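Local structure of histidine acid phosphatase (Hafnia alvei, 4ARU) at residues 167-170 and 174-177; 38-43 and 235-240; 11-16 and 71-76; 61-66 and 353-358. The protein is a histidine acid phosphatase of branch 2 of the histidine phosphatase superfamily, built around a mixed beta sheet with helices packed against it. One frame throughout, in Å; residues are numbered along the deposited sequence. Where two conformers were deposited one is given.

Interaction 1 of 4, residues 167-170 and 174-177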
loop_
_atom_site.group_PDB
_atom_site.type_symbol
_atom_site.label_atom_id
_atom_site.label_comp_id
_atom_site.label_asym_id
_atom_site.label_seq_id
_atom_site.Cartn_x
_atom_site.Cartn_y
_atom_site.Cartn_z
ATOM N N LEU A 167 1.218 -4.770 24.892
ATOM C CA LEU A 167 2.503 -4.166 24.512
ATOM C C LEU A 167 2.320 -2.713 24.100
ATOM O O LEU A 167 3.087 -1.846 24.496
ATOM C CB LEU A 167 3.169 -4.945 23.389
ATOM C CG LEU A 167 4.469 -4.381 22.812
ATOM C CD1 LEU A 167 5.542 -4.332 23.876
ATOM C CD2 LEU A 167 4.899 -5.222 21.628
ATOM N N MET A 168 1.289 -2.442 23.327
ATOM C CA MET A 168 1.022 -1.050 22.918
ATOM C C MET A 168 0.833 -0.197 24.189
ATOM O O MET A 168 1.349 0.920 24.293
ATOM C CB MET A 168 -0.214 -0.940 22.026
ATOM C CG MET A 168 -0.542 0.481 21.587
ATOM S SD MET A 168 0.791 1.387 20.734
ATOM C CE MET A 168 0.715 0.707 19.109
ATOM N N SER A 169 0.029 -0.684 25.116
ATOM C CA SER A 169 -0.154 0.025 26.395
ATOM C C SER A 169 1.145 0.371 27.096
ATOM O O SER A 169 1.335 1.506 27.513
ATOM C CB SER A 169 -1.085 -0.794 27.300
ATOM O OG SER A 169 -1.351 -0.126 28.520
ATOM N N SER A 170 2.073 -0.593 27.135
ATOM C CA SER A 170 3.336 -0.391 27.819
ATOM C C SER A 170 4.224 0.608 27.062
ATOM O O SER A 170 4.868 1.431 27.700
ATOM C CB SER A 170 4.041 -1.748 28.074
ATOM O OG SER A 170 4.521 -2.338 26.892
ATOM N N PHE A 174 0.379 4.002 28.784
ATOM C CA PHE A 174 -1.045 4.322 28.818
ATOM C C PHE A 174 -1.613 4.509 30.231
ATOM O O PHE A 174 -2.400 5.422 30.470
ATOM C CB PHE A 174 -1.846 3.290 27.991
ATOM C CG PHE A 174 -3.360 3.463 28.079
ATOM C CD1 PHE A 174 -4.014 4.481 27.380
ATOM C CD2 PHE A 174 -4.122 2.589 28.816
ATOM C CE1 PHE A 174 -5.387 4.609 27.466
ATOM C CE2 PHE A 174 -5.497 2.724 28.895
ATOM C CZ PHE A 174 -6.122 3.727 28.209
ATOM N N PRO A 175 -1.262 3.628 31.173
ATOM C CA PRO A 175 -1.889 3.757 32.490
ATOM C C PRO A 175 -1.585 5.098 33.193
ATOM O O PRO A 175 -2.352 5.518 34.081
ATOM C CB PRO A 175 -1.296 2.574 33.273
ATOM C CG PRO A 175 -0.945 1.566 32.231
ATOM C CD PRO A 175 -0.486 2.364 31.058
ATOM N N LYS A 176 -0.484 5.733 32.791
ATOM C CA LYS A 176 -0.107 7.035 33.340
ATOM C C LYS A 176 -0.559 8.209 32.484
ATOM O O LYS A 176 -0.164 9.346 32.770
ATOM C CB LYS A 176 1.405 7.121 33.499
ATOM C CG LYS A 176 1.989 6.102 34.466
ATOM C CD LYS A 176 3.459 5.955 34.128
ATOM C CE LYS A 176 4.273 5.166 35.142
ATOM N NZ LYS A 176 5.601 4.890 34.506
ATOM N N SER A 177 -1.418 7.946 31.510
ATOM C CA SER A 177 -1.771 8.931 30.494
ATOM C C SER A 177 -2.937 9.799 30.973
ATOM O O SER A 177 -3.699 9.408 31.865
ATOM C CB SER A 177 -2.148 8.238 29.211
ATOM O OG SER A 177 -3.420 7.614 29.339
#
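The carbonyl oxygen of Phe174, the residue that meets Ser169 across the contact, is gripped twice by Ser177. The hydroxyl OG of Ser177 donates to Phe174 O over 2.7 Å, in the carbonyl plane and on a lone pair. The backbone N of Ser177 reaches the same Phe174 O at 2.9 Å, so the two bonds close a tight turn at Phe174-Ser177. The amide of Phe174 is held from the other segment: Phe174 N donates to Ser169 O at 3.0 Å and nearly straight (168°), a step of five residues that carries the last turn of the helix into the 3-10 segment 174-175. Ser169 adds a side-chain contact beside this bond. With OG anti to the backbone N (chi1 -177°), its hydroxyl lies along the start of the Phe174 side chain, OG to CB 3.5 Å, and also touches Pro175, OG to CD 3.7 Å. The Phe174 ring is approached obliquely by that hydroxyl and then leads away from the segment 167-170. Phe174 is buried, whereas Pro175 is exposed, so the contact runs from the interior to the surface. Ser177 also serves as the N-cap of helix 178-182, its OG making a weak hydrogen bond with Cys180 N. The turn thus joins the end of helix 162-172 to the start of helix 178-182. The Phe174 ring packs edge-to-face on Phe191 of helix 191-194, while Met168, just before Ser169 in helix 162-172, lies against helices 213-229 and 243-262.

Interaction 2 of 4, residues 38-43 and 235-240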
loop_
_atom_site.group_PDB
_atom_site.type_symbol
_atom_site.label_atom_id
_atom_site.label_comp_id
_atom_site.label_asym_id
_atom_site.label_seq_id
_atom_site.Cartn_x
_atom_site.Cartn_y
_atom_site.Cartn_z
ATOM N N GLN A 38 5.220 13.218 24.993
ATOM C CA GLN A 38 4.878 14.156 23.927
ATOM C C GLN A 38 5.283 13.555 22.600
ATOM O O GLN A 38 6.419 13.106 22.454
ATOM C CB GLN A 38 5.611 15.481 24.127
ATOM C CG GLN A 38 5.384 16.073 25.507
ATOM C CD GLN A 38 3.925 16.033 25.995
ATOM O OE1 GLN A 38 3.605 15.427 27.047
ATOM N NE2 GLN A 38 3.037 16.684 25.251
ATOM N N TRP A 39 4.358 13.565 21.644
ATOM C CA TRP A 39 4.684 13.133 20.325
ATOM C C TRP A 39 5.728 14.057 19.656
ATOM O O TRP A 39 5.630 15.268 19.763
ATOM C CB TRP A 39 3.412 13.056 19.471
ATOM C CG TRP A 39 2.487 11.941 19.873
ATOM C CD1 TRP A 39 1.398 12.036 20.716
ATOM C CD2 TRP A 39 2.523 10.602 19.402
ATOM N NE1 TRP A 39 0.778 10.807 20.794
ATOM C CE2 TRP A 39 1.463 9.903 20.027
ATOM C CE3 TRP A 39 3.377 9.898 18.554
ATOM C CZ2 TRP A 39 1.220 8.561 19.775
ATOM C CZ3 TRP A 39 3.154 8.568 18.329
ATOM C CH2 TRP A 39 2.063 7.903 18.916
ATOM N N PRO A 40 6.692 13.460 18.965
ATOM C CA PRO A 40 7.767 14.285 18.393
ATOM C C PRO A 40 7.248 15.118 17.206
ATOM O O PRO A 40 6.349 14.685 16.473
ATOM C CB PRO A 40 8.815 13.244 17.977
ATOM C CG PRO A 40 8.079 11.980 17.841
ATOM C CD PRO A 40 7.055 12.032 18.948
ATOM N N GLU A 41 7.798 16.303 17.030
ATOM C CA GLU A 41 7.414 17.151 15.899
ATOM C C GLU A 41 8.091 16.673 14.628
ATOM O O GLU A 41 9.306 16.419 14.607
ATOM C CB GLU A 41 7.698 18.638 16.156
ATOM C CG GLU A 41 6.565 19.378 16.897
ATOM C CD GLU A 41 5.291 19.581 16.044
ATOM O OE1 GLU A 41 4.411 18.667 15.987
ATOM O OE2 GLU A 41 5.147 20.679 15.433
ATOM N N TRP A 42 7.297 16.571 13.552
ATOM C CA TRP A 42 7.812 16.229 12.221
ATOM C C TRP A 42 8.257 17.492 11.481
ATOM O O TRP A 42 7.834 18.609 11.812
ATOM C CB TRP A 42 6.735 15.485 11.430
ATOM C CG TRP A 42 6.644 14.083 11.879
ATOM C CD1 TRP A 42 6.146 13.611 13.084
ATOM C CD2 TRP A 42 7.076 12.939 11.166
ATOM N NE1 TRP A 42 6.255 12.253 13.143
ATOM C CE2 TRP A 42 6.831 11.811 11.982
ATOM C CE3 TRP A 42 7.627 12.745 9.908
ATOM C CZ2 TRP A 42 7.140 10.522 11.568
ATOM C CZ3 TRP A 42 7.944 11.458 9.509
ATOM C CH2 TRP A 42 7.720 10.378 10.333
ATOM N N PRO A 43 9.130 17.339 10.478
ATOM C CA PRO A 43 9.719 18.509 9.828
ATOM C C PRO A 43 8.913 19.012 8.627
ATOM O O PRO A 43 9.386 19.896 7.911
ATOM C CB PRO A 43 11.072 17.991 9.375
ATOM C CG PRO A 43 10.780 16.588 9.037
ATOM C CD PRO A 43 9.853 16.107 10.120
ATOM N N VAL A 235 12.196 7.000 18.705
ATOM C CA VAL A 235 11.042 6.286 18.157
ATOM C C VAL A 235 10.257 5.736 19.316
ATOM O O VAL A 235 10.805 5.046 20.176
ATOM C CB VAL A 235 11.498 5.132 17.230
ATOM C CG1 VAL A 235 10.327 4.276 16.808
ATOM C CG2 VAL A 235 12.241 5.704 16.021
ATOM N N ALA A 236 8.986 6.085 19.392
ATOM C CA ALA A 236 8.147 5.603 20.458
ATOM C C ALA A 236 8.833 5.810 21.817
ATOM O O ALA A 236 8.800 4.954 22.697
ATOM C CB ALA A 236 7.782 4.148 20.244
ATOM N N TRP A 237 9.427 6.984 21.998
ATOM C CA TRP A 237 10.044 7.350 23.273
ATOM C C TRP A 237 11.090 6.369 23.802
ATOM O O TRP A 237 11.288 6.232 25.003
ATOM C CB TRP A 237 8.981 7.679 24.344
ATOM C CG TRP A 237 7.903 8.561 23.743
ATOM C CD1 TRP A 237 7.983 9.893 23.543
ATOM C CD2 TRP A 237 6.641 8.154 23.233
ATOM N NE1 TRP A 237 6.870 10.348 22.910
ATOM C CE2 TRP A 237 6.019 9.295 22.695
ATOM C CE3 TRP A 237 5.988 6.927 23.149
ATOM C CZ2 TRP A 237 4.767 9.251 22.097
ATOM C CZ3 TRP A 237 4.728 6.903 22.537
ATOM C CH2 TRP A 237 4.144 8.051 22.053
ATOM N N GLY A 238 11.741 5.686 22.874
ATOM C CA GLY A 238 12.736 4.697 23.190
ATOM C C GLY A 238 12.189 3.360 23.683
ATOM O O GLY A 238 12.972 2.547 24.162
ATOM N N ASN A 239 10.902 3.091 23.502
ATOM C CA ASN A 239 10.262 1.937 24.096
ATOM C C ASN A 239 10.096 0.718 23.207
ATOM O O ASN A 239 9.541 -0.253 23.691
ATOM C CB ASN A 239 8.934 2.335 24.691
ATOM C CG ASN A 239 9.087 3.280 25.841
ATOM O OD1 ASN A 239 10.129 3.290 26.494
ATOM N ND2 ASN A 239 8.061 4.092 26.096
ATOM N N ILE A 240 10.617 0.744 21.982
ATOM C CA ILE A 240 10.612 -0.439 21.100
ATOM C C ILE A 240 12.070 -0.890 20.942
ATOM O O ILE A 240 12.936 -0.135 20.442
ATOM C CB ILE A 240 9.941 -0.171 19.742
ATOM C CG1 ILE A 240 8.548 0.378 19.938
ATOM C CG2 ILE A 240 9.928 -1.475 18.953
ATOM C CD1 ILE A 240 7.937 0.855 18.646
#
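Trp237 meets the segment 38-43 through one hydrogen bond and one aromatic pair, using different parts of the same indole. In the polar contact, Trp237 NE1 donates to the backbone Gln38 O at 2.8 Å. The bond is nearly straight at the hydrogen (170°), and the oxygen lies almost in the indole plane. Seen from the carbonyl the approach is less regular, since the donor stands well above the carbonyl plane, 61° out of it, and not on a lone pair.

The aromatic contact is edge-to-face: the benzo edge of Trp237 comes down on one face of Trp39, with the six-membered rings inclined at 67° and their centroids 4.8 Å apart. Trp237 CZ2 sits over the middle of the Trp39 ring, and the nearest approach is Trp237 CH2 to Trp39 CZ2, 3.7 Å. A looser van der Waals touch comes from Pro40 CD, obliquely to the indole, 4.3 Å from Trp237 NE1. Trp39 NE1 is occupied elsewhere, donating to Met31 O, which probably helps to set the rotation of the ring that receives the edge.

Held at NE1 and at its benzo edge together, the Trp237 indole probably has little freedom to turn, and two irregular loops are joined by directional chemistry rather than by apolar packing alone.

Interaction 3 of 4, residues 11-16 and 71-76. Unlike the reference sequence in segment 11-16: Arg12 (reference Lys).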
loop_
_atom_site.group_PDB
_atom_site.type_symbol
_atom_site.label_atom_id
_atom_site.label_comp_id
_atom_site.label_asym_id
_atom_site.label_seq_id
_atom_site.Cartn_x
_atom_site.Cartn_y
_atom_site.Cartn_z
ATOM N N GLU A 11 7.725 -7.683 -21.257
ATOM C CA GLU A 11 7.174 -6.712 -22.226
ATOM C C GLU A 11 6.782 -5.384 -21.555
ATOM O O GLU A 11 6.894 -4.338 -22.169
ATOM C CB GLU A 11 5.957 -7.276 -22.947
ATOM C CG GLU A 11 6.366 -8.396 -23.903
ATOM C CD GLU A 11 5.345 -8.702 -24.953
ATOM O OE1 GLU A 11 4.186 -8.283 -24.785
ATOM O OE2 GLU A 11 5.716 -9.343 -25.952
ATOM N N ARG A 12 6.291 -5.422 -20.330
ATOM C CA ARG A 12 5.997 -4.209 -19.595
ATOM C C ARG A 12 5.607 -4.476 -18.193
ATOM O O ARG A 12 5.355 -5.622 -17.811
ATOM C CB ARG A 12 4.949 -3.406 -20.281
ATOM C CG ARG A 12 3.701 -4.149 -20.604
ATOM C CD ARG A 12 2.861 -3.198 -21.439
ATOM N NE ARG A 12 1.577 -3.769 -21.867
ATOM C CZ ARG A 12 1.378 -4.506 -22.943
ATOM N NH1 ARG A 12 2.393 -4.864 -23.732
ATOM N NH2 ARG A 12 0.140 -4.927 -23.202
ATOM N N VAL A 13 5.575 -3.415 -17.407
ATOM C CA VAL A 13 5.362 -3.488 -15.965
ATOM C C VAL A 13 4.339 -2.445 -15.551
ATOM O O VAL A 13 4.290 -1.331 -16.136
ATOM C CB VAL A 13 6.685 -3.231 -15.219
ATOM C CG1 VAL A 13 6.504 -3.306 -13.718
ATOM C CG2 VAL A 13 7.722 -4.234 -15.650
ATOM N N VAL A 14 3.564 -2.779 -14.532
ATOM C CA VAL A 14 2.671 -1.845 -13.867
ATOM C C VAL A 14 2.975 -1.933 -12.380
ATOM O O VAL A 14 2.905 -3.027 -11.783
ATOM C CB VAL A 14 1.197 -2.159 -14.117
ATOM C CG1 VAL A 14 0.323 -1.109 -13.404
ATOM C CG2 VAL A 14 0.894 -2.315 -15.577
ATOM N N ILE A 15 3.322 -0.813 -11.776
ATOM C CA ILE A 15 3.721 -0.734 -10.413
ATOM C C ILE A 15 2.690 0.059 -9.630
ATOM O O ILE A 15 2.421 1.205 -9.993
ATOM C CB ILE A 15 5.069 -0.021 -10.305
ATOM C CG1 ILE A 15 6.115 -0.762 -11.175
ATOM C CG2 ILE A 15 5.532 0.087 -8.864
ATOM C CD1 ILE A 15 7.456 -0.082 -11.248
ATOM N N LEU A 16 2.086 -0.535 -8.617
ATOM C CA LEU A 16 1.148 0.165 -7.732
ATOM C C LEU A 16 1.890 0.343 -6.429
ATOM O O LEU A 16 2.123 -0.610 -5.663
ATOM C CB LEU A 16 -0.165 -0.640 -7.547
ATOM C CG LEU A 16 -1.069 0.004 -6.506
ATOM C CD1 LEU A 16 -1.551 1.392 -6.925
ATOM C CD2 LEU A 16 -2.276 -0.859 -6.247
ATOM N N GLN A 71 16.588 -6.617 -17.413
ATOM C CA GLN A 71 15.549 -7.402 -18.099
ATOM C C GLN A 71 15.248 -6.843 -19.504
ATOM O O GLN A 71 14.331 -7.308 -20.208
ATOM C CB GLN A 71 14.273 -7.493 -17.237
ATOM C CG GLN A 71 14.498 -8.076 -15.817
ATOM C CD GLN A 71 13.330 -7.900 -14.837
ATOM O OE1 GLN A 71 12.810 -6.785 -14.588
ATOM N NE2 GLN A 71 12.925 -9.018 -14.225
ATOM N N GLY A 72 16.022 -5.862 -19.943
ATOM C CA GLY A 72 15.914 -5.348 -21.310
ATOM C C GLY A 72 14.778 -4.388 -21.577
ATOM O O GLY A 72 14.565 -3.945 -22.727
ATOM N N LEU A 73 14.079 -4.025 -20.505
ATOM C CA LEU A 73 12.905 -3.197 -20.605
ATOM C C LEU A 73 13.276 -1.710 -20.736
ATOM O O LEU A 73 12.602 -0.971 -21.489
ATOM C CB LEU A 73 12.018 -3.498 -19.386
ATOM C CG LEU A 73 10.615 -2.919 -19.495
ATOM C CD1 LEU A 73 9.847 -3.507 -20.672
ATOM C CD2 LEU A 73 9.914 -3.092 -18.159
ATOM N N LEU A 74 14.321 -1.244 -20.054
ATOM C CA LEU A 74 14.876 0.130 -20.165
ATOM C C LEU A 74 16.333 0.128 -20.638
ATOM O O LEU A 74 16.992 -0.860 -20.446
ATOM C CB LEU A 74 14.916 0.768 -18.787
ATOM C CG LEU A 74 13.567 1.125 -18.194
ATOM C CD1 LEU A 74 13.847 1.627 -16.786
ATOM C CD2 LEU A 74 12.930 2.205 -19.066
ATOM N N PRO A 75 16.862 1.295 -21.143
ATOM C CA PRO A 75 18.233 1.359 -21.654
ATOM C C PRO A 75 19.264 1.289 -20.554
ATOM O O PRO A 75 18.977 1.697 -19.403
ATOM C CB PRO A 75 18.283 2.732 -22.367
ATOM C CG PRO A 75 17.242 3.559 -21.691
ATOM C CD PRO A 75 16.175 2.607 -21.244
ATOM N N LYS A 76 20.451 0.748 -20.868
ATOM C CA LYS A 76 21.432 0.478 -19.809
ATOM C C LYS A 76 22.099 1.780 -19.339
ATOM O O LYS A 76 22.598 1.865 -18.199
ATOM C CB LYS A 76 22.528 -0.500 -20.245
ATOM C CG LYS A 76 22.088 -1.900 -20.676
ATOM C CD LYS A 76 21.559 -2.753 -19.546
ATOM C CE LYS A 76 21.531 -4.230 -19.916
ATOM N NZ LYS A 76 20.560 -4.547 -21.017
#
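Leu73 reaches strand 9-18 with its two methyl groups, each touching a different part of the segment 11-16. Its CB points toward the strand and, with CG, forms a stem: CG stands anti to the backbone N (chi1 -168°), and from it the two methyls diverge. CD1 goes to the backbone, lying 3.4 Å from Glu11 O and 4.1 Å from Arg12 N, so it covers the peptide link between those residues. CD2 meets a side chain instead, 3.5 Å from Val13 CG2, a contact that rests on one of two Val13 conformers and is to that extent doubtful. Val13 points toward the loop, whereas Glu11 and Arg12 turn their side chains away. Their polar ends have other partners: Glu11 OE1 forms a salt bridge with Arg340 NE, and Arg12 NE donates to Ala281 O. Leu73 also touches Ile300 of strand 300-305. The patch CD1 covers is irregular, because Glu11 and Arg12 both face Arg340 of strand 335-342, a classic beta bulge. Leu73 N, bonded to Phe68 O, belongs to the Schellman motif that ends helix 51-70, with Gly72, at positive phi, as C-prime. Leu73 thus lies on a beta-alpha-beta crossover from strand 9-18 through helix 51-70 to strand 85-89, with strand 300-305 between the two, parallel to both.

Interaction 4 of 4, residues 61-66 and 353-358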
loop_
_atom_site.group_PDB
_atom_site.type_symbol
_atom_site.label_atom_id
_atom_site.label_comp_id
_atom_site.label_asym_id
_atom_site.label_seq_id
_atom_site.Cartn_x
_atom_site.Cartn_y
_atom_site.Cartn_z
ATOM N N GLY A 61 13.460 3.975 -6.966
ATOM C CA GLY A 61 13.525 4.267 -8.412
ATOM C C GLY A 61 14.813 3.751 -9.025
ATOM O O GLY A 61 14.794 3.177 -10.113
ATOM N N GLY A 62 15.934 3.996 -8.363
ATOM C CA GLY A 62 17.255 3.501 -8.808
ATOM C C GLY A 62 17.284 1.988 -8.863
ATOM O O GLY A 62 17.897 1.426 -9.763
ATOM N N PHE A 63 16.663 1.334 -7.902
ATOM C CA PHE A 63 16.617 -0.130 -7.912
ATOM C C PHE A 63 15.795 -0.620 -9.102
ATOM O O PHE A 63 16.218 -1.526 -9.842
ATOM C CB PHE A 63 16.020 -0.658 -6.614
ATOM C CG PHE A 63 15.878 -2.162 -6.616
ATOM C CD1 PHE A 63 17.012 -2.970 -6.549
ATOM C CD2 PHE A 63 14.637 -2.751 -6.801
ATOM C CE1 PHE A 63 16.896 -4.368 -6.592
ATOM C CE2 PHE A 63 14.513 -4.132 -6.856
ATOM C CZ PHE A 63 15.657 -4.928 -6.751
ATOM N N TYR A 64 14.636 -0.016 -9.300
ATOM C CA TYR A 64 13.796 -0.351 -10.438
ATOM C C TYR A 64 14.536 -0.151 -11.756
ATOM O O TYR A 64 14.439 -0.985 -12.671
ATOM C CB TYR A 64 12.497 0.472 -10.464
ATOM C CG TYR A 64 11.463 0.164 -9.417
ATOM C CD1 TYR A 64 10.942 -1.107 -9.249
ATOM C CD2 TYR A 64 10.979 1.182 -8.604
ATOM C CE1 TYR A 64 9.978 -1.334 -8.245
ATOM C CE2 TYR A 64 10.013 0.950 -7.634
ATOM C CZ TYR A 64 9.556 -0.297 -7.444
ATOM O OH TYR A 64 8.561 -0.413 -6.439
ATOM N N ARG A 65 15.306 0.926 -11.853
ATOM C CA ARG A 65 16.131 1.147 -13.048
ATOM C C ARG A 65 17.064 -0.029 -13.296
ATOM O O ARG A 65 17.109 -0.567 -14.411
ATOM C CB ARG A 65 16.915 2.472 -12.974
ATOM C CG ARG A 65 17.817 2.741 -14.174
ATOM C CD ARG A 65 17.010 2.628 -15.468
ATOM N NE ARG A 65 17.757 2.923 -16.700
ATOM C CZ ARG A 65 18.016 4.151 -17.166
ATOM N NH1 ARG A 65 17.602 5.244 -16.529
ATOM N NH2 ARG A 65 18.699 4.290 -18.297
ATOM N N GLU A 66 17.784 -0.471 -12.262
ATOM C CA GLU A 66 18.741 -1.552 -12.435
ATOM C C GLU A 66 18.005 -2.838 -12.806
ATOM O O GLU A 66 18.503 -3.562 -13.677
ATOM C CB GLU A 66 19.551 -1.796 -11.173
ATOM C CG GLU A 66 20.560 -0.732 -10.822
ATOM C CD GLU A 66 21.684 -1.209 -9.885
ATOM O OE1 GLU A 66 22.029 -2.407 -9.833
ATOM O OE2 GLU A 66 22.269 -0.338 -9.208
ATOM N N ASN A 353 4.907 -9.359 -7.813
ATOM C CA ASN A 353 5.793 -9.321 -6.650
ATOM C C ASN A 353 5.472 -8.138 -5.769
ATOM O O ASN A 353 5.082 -7.091 -6.264
ATOM C CB ASN A 353 7.265 -9.191 -7.057
ATOM C CG ASN A 353 7.833 -10.489 -7.636
ATOM O OD1 ASN A 353 7.473 -10.863 -8.734
ATOM N ND2 ASN A 353 8.719 -11.150 -6.899
ATOM N N MET A 354 5.665 -8.305 -4.477
ATOM C CA MET A 354 5.682 -7.177 -3.551
ATOM C C MET A 354 7.120 -6.771 -3.385
ATOM O O MET A 354 7.895 -7.552 -2.869
ATOM C CB MET A 354 5.067 -7.533 -2.195
ATOM C CG MET A 354 4.784 -6.351 -1.306
ATOM S SD MET A 354 3.477 -5.241 -1.995
ATOM C CE MET A 354 3.801 -4.043 -0.699
ATOM N N VAL A 355 7.448 -5.541 -3.779
ATOM C CA VAL A 355 8.846 -5.064 -3.737
ATOM C C VAL A 355 8.916 -3.913 -2.743
ATOM O O VAL A 355 8.022 -3.059 -2.721
ATOM C CB VAL A 355 9.291 -4.607 -5.138
ATOM C CG1 VAL A 355 10.729 -4.078 -5.142
ATOM C CG2 VAL A 355 9.183 -5.769 -6.118
ATOM N N TYR A 356 9.905 -3.944 -1.878
ATOM C CA TYR A 356 9.925 -3.079 -0.686
ATOM C C TYR A 356 11.279 -2.941 -0.065
ATOM O O TYR A 356 12.154 -3.762 -0.282
ATOM C CB TYR A 356 8.953 -3.657 0.349
ATOM C CG TYR A 356 9.455 -4.980 0.877
ATOM C CD1 TYR A 356 9.299 -6.157 0.158
ATOM C CD2 TYR A 356 10.167 -5.066 2.099
ATOM C CE1 TYR A 356 9.744 -7.357 0.644
ATOM C CE2 TYR A 356 10.665 -6.251 2.558
ATOM C CZ TYR A 356 10.476 -7.406 1.796
ATOM O OH TYR A 356 10.981 -8.588 2.247
ATOM N N GLN A 357 11.429 -1.864 0.701
ATOM C CA GLN A 357 12.534 -1.709 1.595
ATOM C C GLN A 357 12.221 -2.360 2.941
ATOM O O GLN A 357 11.144 -2.145 3.514
ATOM C CB GLN A 357 12.842 -0.239 1.788
ATOM C CG GLN A 357 13.543 0.372 0.579
ATOM C CD GLN A 357 13.128 1.799 0.293
ATOM O OE1 GLN A 357 11.930 2.088 0.115
ATOM N NE2 GLN A 357 14.108 2.652 0.078
ATOM N N THR A 358 13.176 -3.126 3.428
ATOM C CA THR A 358 13.121 -3.626 4.796
ATOM C C THR A 358 13.115 -2.482 5.773
ATOM O O THR A 358 13.445 -1.332 5.451
ATOM C CB THR A 358 14.272 -4.569 5.140
ATOM O OG1 THR A 358 15.497 -3.831 5.182
ATOM C CG2 THR A 358 14.398 -5.717 4.189
#
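Val355 CG1 is received by two consecutive aromatic residues of helix 51-70. It lies 4.2 Å from Phe63 CE2 and likewise 4.2 Å from Tyr64 CE1, and the directions from CG1 to the two ring atoms are roughly at right angles. Both rings are met obliquely, and no hydrogen bond crosses the contact, which is buried throughout. CG1 is the branch of Val355 anti to the backbone N (chi1 179°), and this extension carries the methyl toward the helix. Phe63 CG is also anti to its own backbone N (chi1 177°), bringing its ring to the same methyl that Tyr64 meets.

Phe63 leans on Pro373, Tyr64 on Ala335 and Val337, and Val355, bonded through its backbone to Ala335, also touches Met60 and Arg67 of the same helix. Two residues on, Gln357 NE2 donates to Leu56 O, a polar tie between the chain leaving the strand and an earlier turn of the helix.

Helix 51-70 therefore lies against one face of the mixed sheet, over strand 348-356 and its antiparallel neighbour 335-342, with strand 375-378 flanking on the far side of 348-356.

The four contacts form two groups. Interactions 3 and 4 have centres about 12 Å apart, and both reach the mixed sheet, interaction 4 from helix 51-70 and interaction 3 from the loop that follows it. They touch directly: Arg65 NH2 lies 2.8 Å from Pro75 O, a probable hydrogen bond, and Leu74 CD1 packs 3.6 Å from Arg65 CD. Interactions 1 and 2 belong to a separate, mainly helical region, with centres about 15 Å apart and nearest atoms about 4 Å apart. Interactions 1 and 3 lie on opposite sides of the chain's centre, about 47 Å between centres. Along the chain interactions 2, 3 and 4 all alternate with one another. A sodium ion lies about 9 Å from the Trp39 side chain.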